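DTDP-4-dehydrorhamnose reductase (Bacillus anthracis, PDB 3SC6) catalyses the NADPH-dependent reduction of dTDP-4-dehydrorhamnose to dTDP-L-rhamnose, the last step in making this activated sugar. Local coordinates at residues V180-L194 with V212-A224. Sequence-based numbering, arbitrary orientation.
Sequences VVADQIGSPTYVADL and VSNTGSCSWFEFA
Thr-189 OG1 has two partners: a weak hydrogen bond from Asn-214 N at 3.3 Å, and a bond of its own hydroxyl to Ser-154 O. Asn-214 returns the favour through its side chain, with OD1 accepting from Tyr-190 N at 3.3 Å. That bond is fairly straight at the hydrogen (164°), but the N-H stands above the carbonyl plane of the amide. With chi1 at -65°, CG lies anti to the carbonyl carbon, and the amide is carried toward 180-194; its ND2 end faces Asp-193, whose OD1 is taken by a salt bridge to Arg-279.

Pro-188 sets CG over one face of the Phe-223 ring, with CB close to CE1 and CZ, and its CD meets Cys-218 CB at 3.7 Å. The Trp-220 ring turns its edge to Gln-184, with OE1 near the ring plane and 3.6 Å from NE1; amide and indole planes are 67° apart. Val-180 straddles the first helical turn, CG1 against Trp-220 CB and CG2 4.0 Å from Ala-224 CB, while Ala-182 CB packs on Phe-221 CB. Ser-219 N-caps this turn, its OG accepting from Glu-222 N at 3.1 Å.

The contact joins the end of strand 177-181, strand 185-190 and the start of helix 191-202 to the loop that leads into helix 220-231 and to its first turn, in a Rossmann-type reductase. The Leu-194 side chain lies about 6 Å from the bound NADP. Trp-220 stacks on Trp-155 of strand 148-157, helix 273-283 brings Trp-273 against Pro-188, Asn-214 and Cys-218, and strand 236-240 packs against Val-180, Ala-182 and Phe-221.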
ATOM      1  N   VAL A 180      -6.156  17.250  14.605  1.00 75.20           N
ATOM      2  CA  VAL A 180      -5.662  16.011  14.007  1.00 73.72           C
ATOM      3  C   VAL A 180      -4.972  15.131  15.050  1.00 74.05           C
ATOM      4  O   VAL A 180      -4.263  15.633  15.920  1.00 75.46           O
ATOM      5  CB  VAL A 180      -4.632  16.317  12.906  1.00 72.78           C
ATOM      6  CG1 VAL A 180      -4.040  15.029  12.355  1.00 71.41           C
ATOM      7  CG2 VAL A 180      -5.263  17.156  11.803  1.00 72.19           C
ATOM      8  N   VAL A 181      -5.168  13.821  14.952  1.00 73.15           N
ATOM      9  CA  VAL A 181      -4.555  12.883  15.893  1.00 73.59           C
ATOM     10  C   VAL A 181      -3.036  13.105  15.951  1.00 73.26           C
ATOM     11  O   VAL A 181      -2.402  13.343  14.920  1.00 72.15           O
ATOM     12  CB  VAL A 181      -4.856  11.419  15.499  1.00 72.59           C
ATOM     13  CG1 VAL A 181      -4.146  10.457  16.431  1.00 74.29           C
ATOM     14  CG2 VAL A 181      -6.357  11.164  15.511  1.00 73.41           C
ATOM     15  N   ALA A 182      -2.464  13.036  17.153  1.00 74.06           N
ATOM     16  CA  ALA A 182      -1.020  13.236  17.330  1.00 74.17           C
ATOM     17  C   ALA A 182      -0.332  12.159  18.179  1.00 74.59           C
ATOM     18  O   ALA A 182       0.844  12.292  18.510  1.00 74.61           O
ATOM     19  CB  ALA A 182      -0.760  14.612  17.931  1.00 75.36           C
ATOM     20  N   ASP A 183      -1.057  11.100  18.527  1.00 74.78           N
ATOM     21  CA  ASP A 183      -0.488  10.018  19.336  1.00 75.87           C
ATOM     22  C   ASP A 183      -0.285   8.730  18.525  1.00 74.31           C
ATOM     23  O   ASP A 183      -0.164   7.642  19.092  1.00 74.87           O
ATOM     24  CB  ASP A 183      -1.344   9.761  20.584  1.00 77.73           C
ATOM     25  CG  ASP A 183      -2.779   9.400  20.250  1.00 77.88           C
ATOM     26  OD1 ASP A 183      -3.556   9.137  21.191  1.00 80.78           O
ATOM     27  OD2 ASP A 183      -3.131   9.385  19.052  1.00 76.42           O
ATOM     28  N   GLN A 184      -0.255   8.873  17.200  1.00 72.52           N
ATOM     29  CA  GLN A 184      -0.054   7.749  16.284  1.00 70.94           C
ATOM     30  C   GLN A 184       1.052   8.124  15.308  1.00 69.98           C
ATOM     31  O   GLN A 184       0.851   8.950  14.415  1.00 69.04           O
ATOM     32  CB  GLN A 184      -1.324   7.408  15.503  1.00 69.44           C
ATOM     33  CG  GLN A 184      -2.489   6.970  16.351  1.00 71.12           C
ATOM     34  CD  GLN A 184      -3.708   6.622  15.518  1.00 70.31           C
ATOM     35  OE1 GLN A 184      -3.671   6.677  14.289  1.00 67.58           O
ATOM     36  NE2 GLN A 184      -4.794   6.254  16.183  1.00 72.03           N
ATOM     37  N   ILE A 185       2.218   7.518  15.491  1.00 70.13           N
ATOM     38  CA  ILE A 185       3.361   7.782  14.637  1.00 69.60           C
ATOM     39  C   ILE A 185       3.387   6.825  13.454  1.00 68.18           C
ATOM     40  O   ILE A 185       3.049   5.647  13.588  1.00 68.23           O
ATOM     41  CB  ILE A 185       4.678   7.675  15.432  1.00 71.21           C
ATOM     42  CG1 ILE A 185       4.676   8.686  16.583  1.00 73.33           C
ATOM     43  CG2 ILE A 185       5.877   7.919  14.529  1.00 70.13           C
ATOM     44  CD1 ILE A 185       5.938   8.664  17.420  1.00 76.51           C
ATOM     45  N   GLY A 186       3.776   7.343  12.293  1.00 66.94           N
ATOM     46  CA  GLY A 186       3.849   6.546  11.077  1.00 65.46           C
ATOM     47  C   GLY A 186       4.762   7.176  10.046  1.00 65.00           C
ATOM     48  O   GLY A 186       5.484   8.125  10.343  1.00 65.77           O
ATOM     49  N   SER A 187       4.730   6.647   8.828  1.00 63.57           N
ATOM     50  CA  SER A 187       5.565   7.165   7.755  1.00 63.42           C
ATOM     51  C   SER A 187       4.788   7.282   6.440  1.00 62.06           C
ATOM     52  O   SER A 187       4.572   6.285   5.746  1.00 61.70           O
ATOM     53  CB  SER A 187       6.785   6.267   7.566  1.00 63.14           C
ATOM     54  OG  SER A 187       6.387   4.953   7.238  1.00 64.14           O
ATOM     55  N   PRO A 188       4.359   8.506   6.101  1.00 61.50           N
ATOM     56  CA  PRO A 188       3.611   8.760   4.874  1.00 60.60           C
ATOM     57  C   PRO A 188       4.367   8.278   3.649  1.00 59.53           C
ATOM     58  O   PRO A 188       5.538   8.611   3.481  1.00 60.46           O
ATOM     59  CB  PRO A 188       3.485  10.285   4.847  1.00 61.65           C
ATOM     60  CG  PRO A 188       3.634  10.712   6.258  1.00 62.59           C
ATOM     61  CD  PRO A 188       4.517   9.718   6.921  1.00 62.91           C
ATOM     62  N   THR A 189       3.700   7.506   2.799  1.00 57.64           N
ATOM     63  CA  THR A 189       4.323   6.985   1.594  1.00 56.34           C
ATOM     64  C   THR A 189       3.589   7.418   0.334  1.00 55.67           C
ATOM     65  O   THR A 189       2.423   7.081   0.139  1.00 55.30           O
ATOM     66  CB  THR A 189       4.373   5.454   1.624  1.00 55.49           C
ATOM     67  OG1 THR A 189       5.148   5.026   2.751  1.00 56.02           O
ATOM     68  CG2 THR A 189       4.994   4.920   0.354  1.00 54.33           C
ATOM     69  N   TYR A 190       4.282   8.166  -0.518  1.00 55.29           N
ATOM     70  CA  TYR A 190       3.699   8.642  -1.769  1.00 54.75           C
ATOM     71  C   TYR A 190       3.823   7.619  -2.897  1.00 53.27           C
ATOM     72  O   TYR A 190       4.921   7.226  -3.284  1.00 53.15           O
ATOM     73  CB  TYR A 190       4.266  10.016  -2.151  1.00 56.16           C
ATOM     74  CG  TYR A 190       3.857  10.503  -3.521  1.00 56.80           C
ATOM     75  CD1 TYR A 190       2.548  10.391  -3.960  1.00 57.86           C
ATOM     76  CD2 TYR A 190       4.752  11.198  -4.322  1.00 59.61           C
ATOM     77  CE1 TYR A 190       2.170  10.858  -5.205  1.00 58.77           C
ATOM     78  CE2 TYR A 190       4.376  11.688  -5.557  1.00 59.97           C
ATOM     79  CZ  TYR A 190       3.084  11.513  -5.992  1.00 59.42           C
ATOM     80  OH  TYR A 190       2.703  11.993  -7.218  1.00 62.07           O
ATOM     81  N   VAL A 191       2.665   7.198  -3.399  1.00 51.85           N
ATOM     82  CA  VAL A 191       2.558   6.215  -4.479  1.00 50.54           C
ATOM     83  C   VAL A 191       3.651   6.309  -5.540  1.00 50.42           C
ATOM     84  O   VAL A 191       4.209   5.296  -5.938  1.00 50.39           O
ATOM     85  CB  VAL A 191       1.180   6.307  -5.173  1.00 50.84           C
ATOM     86  CG1 VAL A 191       1.112   5.366  -6.355  1.00 51.12           C
ATOM     87  CG2 VAL A 191       0.058   6.007  -4.181  1.00 49.73           C
ATOM     88  N   ALA A 192       3.959   7.513  -6.004  1.00 51.42           N
ATOM     89  CA  ALA A 192       4.996   7.674  -7.024  1.00 52.21           C
ATOM     90  C   ALA A 192       6.316   7.050  -6.586  1.00 52.04           C
ATOM     91  O   ALA A 192       6.976   6.394  -7.391  1.00 52.95           O
ATOM     92  CB  ALA A 192       5.189   9.126  -7.380  1.00 53.34           C
ATOM     93  N   ASP A 193       6.707   7.261  -5.328  1.00 51.71           N
ATOM     94  CA  ASP A 193       7.960   6.689  -4.811  1.00 52.33           C
ATOM     95  C   ASP A 193       7.849   5.165  -4.690  1.00 51.00           C
ATOM     96  O   ASP A 193       8.826   4.442  -4.914  1.00 51.52           O
ATOM     97  CB  ASP A 193       8.360   7.300  -3.458  1.00 52.87           C
ATOM     98  CG  ASP A 193       8.684   8.790  -3.547  1.00 56.68           C
ATOM     99  OD1 ASP A 193       8.699   9.343  -4.666  1.00 59.84           O
ATOM    100  OD2 ASP A 193       8.952   9.403  -2.489  1.00 60.43           O
ATOM    101  N   LEU A 194       6.664   4.683  -4.326  1.00 49.25           N
ATOM    102  CA  LEU A 194       6.439   3.253  -4.190  1.00 48.33           C
ATOM    103  C   LEU A 194       6.536   2.597  -5.565  1.00 48.28           C
ATOM    104  O   LEU A 194       7.233   1.594  -5.741  1.00 47.43           O
ATOM    105  CB  LEU A 194       5.061   2.975  -3.580  1.00 47.68           C
ATOM    106  CG  LEU A 194       4.712   1.494  -3.413  1.00 47.15           C
ATOM    107  CD1 LEU A 194       5.760   0.802  -2.558  1.00 46.77           C
ATOM    108  CD2 LEU A 194       3.327   1.324  -2.809  1.00 46.51           C
ATOM    109  N   VAL A 212       8.538  -1.242   1.852  1.00 48.64           N
ATOM    110  CA  VAL A 212       8.754  -0.053   1.039  1.00 49.90           C
ATOM    111  C   VAL A 212       7.888   1.090   1.544  1.00 51.42           C
ATOM    112  O   VAL A 212       6.656   1.031   1.481  1.00 51.49           O
ATOM    113  CB  VAL A 212       8.425  -0.314  -0.434  1.00 49.60           C
ATOM    114  CG1 VAL A 212       8.652   0.950  -1.256  1.00 48.62           C
ATOM    115  CG2 VAL A 212       9.274  -1.460  -0.965  1.00 48.83           C
ATOM    116  N   SER A 213       8.547   2.128   2.047  1.00 53.55           N
ATOM    117  CA  SER A 213       7.880   3.304   2.576  1.00 54.97           C
ATOM    118  C   SER A 213       8.876   4.426   2.553  1.00 56.85           C
ATOM    119  O   SER A 213      10.069   4.187   2.395  1.00 57.93           O
ATOM    120  CB  SER A 213       7.465   3.081   4.029  1.00 55.03           C
ATOM    121  OG  SER A 213       6.590   1.980   4.156  1.00 58.53           O
ATOM    122  N   ASN A 214       8.403   5.656   2.706  1.00 58.04           N
ATOM    123  CA  ASN A 214       9.308   6.784   2.717  1.00 59.94           C
ATOM    124  C   ASN A 214      10.037   6.786   4.053  1.00 61.17           C
ATOM    125  O   ASN A 214       9.508   6.314   5.062  1.00 59.76           O
ATOM    126  CB  ASN A 214       8.572   8.100   2.473  1.00 60.84           C
ATOM    127  CG  ASN A 214       7.954   8.181   1.087  1.00 61.55           C
ATOM    128  OD1 ASN A 214       7.148   9.063   0.808  1.00 65.14           O
ATOM    129  ND2 ASN A 214       8.323   7.254   0.218  1.00 65.54           N
ATOM    130  N   THR A 215      11.264   7.296   4.038  1.00 63.33           N
ATOM    131  CA  THR A 215      12.109   7.368   5.223  1.00 65.52           C
ATOM    132  C   THR A 215      11.576   8.307   6.295  1.00 66.70           C
ATOM    133  O   THR A 215      10.825   9.236   6.005  1.00 66.29           O
ATOM    134  CB  THR A 215      13.521   7.857   4.834  1.00 67.17           C
ATOM    135  OG1 THR A 215      14.088   6.961   3.874  1.00 67.88           O
ATOM    136  CG2 THR A 215      14.432   7.944   6.052  1.00 69.22           C
ATOM    137  N   GLY A 216      11.966   8.043   7.539  1.00 68.62           N
ATOM    138  CA  GLY A 216      11.560   8.856   8.681  1.00 69.95           C
ATOM    139  C   GLY A 216      10.226   8.527   9.315  1.00 69.50           C
ATOM    140  O   GLY A 216       9.335   7.969   8.675  1.00 67.76           O
ATOM    141  N   SER A 217      10.109   8.869  10.595  1.00 71.57           N
ATOM    142  CA  SER A 217       8.894   8.643  11.357  1.00 71.97           C
ATOM    143  C   SER A 217       8.109   9.938  11.239  1.00 72.58           C
ATOM    144  O   SER A 217       8.660  10.960  10.821  1.00 73.64           O
ATOM    145  CB  SER A 217       9.210   8.334  12.820  1.00 73.41           C
ATOM    146  OG  SER A 217       9.881   9.417  13.434  1.00 76.81           O
ATOM    147  N   CYS A 218       6.841   9.919  11.635  1.00 72.41           N
ATOM    148  CA  CYS A 218       6.013  11.110  11.537  1.00 72.36           C
ATOM    149  C   CYS A 218       4.751  10.928  12.386  1.00 72.44           C
ATOM    150  O   CYS A 218       4.706  10.060  13.249  1.00 73.53           O
ATOM    151  CB  CYS A 218       5.663  11.302  10.057  1.00 71.13           C
ATOM    152  SG  CYS A 218       4.707  12.724   9.628  1.00 72.34           S
ATOM    153  N   SER A 219       3.742  11.760  12.154  1.00 71.81           N
ATOM    154  CA  SER A 219       2.475  11.684  12.889  1.00 71.23           C
ATOM    155  C   SER A 219       1.473  12.505  12.099  1.00 69.59           C
ATOM    156  O   SER A 219       1.853  13.504  11.488  1.00 69.53           O
ATOM    157  CB  SER A 219       2.606  12.246  14.302  1.00 73.46           C
ATOM    158  OG  SER A 219       2.950  13.619  14.277  1.00 75.47           O
ATOM    159  N   TRP A 220       0.202  12.108  12.111  1.00 67.72           N
ATOM    160  CA  TRP A 220      -0.811  12.851  11.359  1.00 66.38           C
ATOM    161  C   TRP A 220      -0.742  14.330  11.683  1.00 67.94           C
ATOM    162  O   TRP A 220      -0.925  15.173  10.806  1.00 67.57           O
ATOM    163  CB  TRP A 220      -2.224  12.324  11.610  1.00 65.59           C
ATOM    164  CG  TRP A 220      -2.391  10.883  11.266  1.00 61.96           C
ATOM    165  CD1 TRP A 220      -2.487   9.839  12.135  1.00 59.45           C
ATOM    166  CD2 TRP A 220      -2.370  10.314   9.954  1.00 57.93           C
ATOM    167  NE1 TRP A 220      -2.595   8.659  11.444  1.00 58.95           N
ATOM    168  CE2 TRP A 220      -2.517   8.922  10.101  1.00 57.66           C
ATOM    169  CE3 TRP A 220      -2.264  10.851   8.665  1.00 56.11           C
ATOM    170  CZ2 TRP A 220      -2.558   8.055   9.010  1.00 55.73           C
ATOM    171  CZ3 TRP A 220      -2.306   9.992   7.583  1.00 55.83           C
ATOM    172  CH2 TRP A 220      -2.452   8.608   7.763  1.00 55.10           C
ATOM    173  N   PHE A 221      -0.466  14.628  12.947  1.00 69.79           N
ATOM    174  CA  PHE A 221      -0.356  15.995  13.435  1.00 71.50           C
ATOM    175  C   PHE A 221       0.817  16.737  12.773  1.00 71.88           C
ATOM    176  O   PHE A 221       0.609  17.770  12.134  1.00 71.98           O
ATOM    177  CB  PHE A 221      -0.224  15.968  14.959  1.00 73.22           C
ATOM    178  CG  PHE A 221      -0.064  17.317  15.588  1.00 75.39           C
ATOM    179  CD1 PHE A 221      -1.170  18.100  15.865  1.00 77.62           C
ATOM    180  CD2 PHE A 221       1.189  17.772  15.969  1.00 77.53           C
ATOM    181  CE1 PHE A 221      -1.029  19.336  16.463  1.00 79.48           C
ATOM    182  CE2 PHE A 221       1.338  19.004  16.574  1.00 79.95           C
ATOM    183  CZ  PHE A 221       0.226  19.789  16.822  1.00 80.75           C
ATOM    184  N   GLU A 222       2.035  16.213  12.922  1.00 72.05           N
ATOM    185  CA  GLU A 222       3.221  16.843  12.319  1.00 72.92           C
ATOM    186  C   GLU A 222       3.103  16.839  10.803  1.00 71.55           C
ATOM    187  O   GLU A 222       3.557  17.763  10.124  1.00 71.58           O
ATOM    188  CB  GLU A 222       4.498  16.108  12.719  1.00 73.58           C
ATOM    189  CG  GLU A 222       4.803  16.125  14.199  1.00 77.14           C
ATOM    190  CD  GLU A 222       6.060  15.343  14.545  1.00 80.33           C
ATOM    191  OE1 GLU A 222       6.646  14.707  13.637  1.00 77.82           O
ATOM    192  OE2 GLU A 222       6.452  15.354  15.732  1.00 85.09           O
ATOM    193  N   PHE A 223       2.504  15.777  10.282  1.00 70.27           N
ATOM    194  CA  PHE A 223       2.306  15.624   8.853  1.00 69.35           C
ATOM    195  C   PHE A 223       1.330  16.701   8.407  1.00 69.45           C
ATOM    196  O   PHE A 223       1.563  17.384   7.411  1.00 69.49           O
ATOM    197  CB  PHE A 223       1.815  14.199   8.551  1.00 68.38           C
ATOM    198  CG  PHE A 223       1.582  13.915   7.095  1.00 67.05           C
ATOM    199  CD1 PHE A 223       2.650  13.775   6.232  1.00 67.39           C
ATOM    200  CD2 PHE A 223       0.315  13.649   6.622  1.00 66.79           C
ATOM    201  CE1 PHE A 223       2.451  13.483   4.904  1.00 66.69           C
ATOM    202  CE2 PHE A 223       0.113  13.340   5.295  1.00 66.66           C
ATOM    203  CZ  PHE A 223       1.182  13.257   4.438  1.00 66.43           C
ATOM    204  N   ALA A 224       0.260  16.881   9.177  1.00 69.33           N
ATOM    205  CA  ALA A 224      -0.743  17.887   8.867  1.00 69.44           C
ATOM    206  C   ALA A 224      -0.084  19.261   8.773  1.00 70.55           C
ATOM    207  O   ALA A 224      -0.259  19.963   7.778  1.00 70.15           O
ATOM    208  CB  ALA A 224      -1.839  17.890   9.918  1.00 69.35           C
TER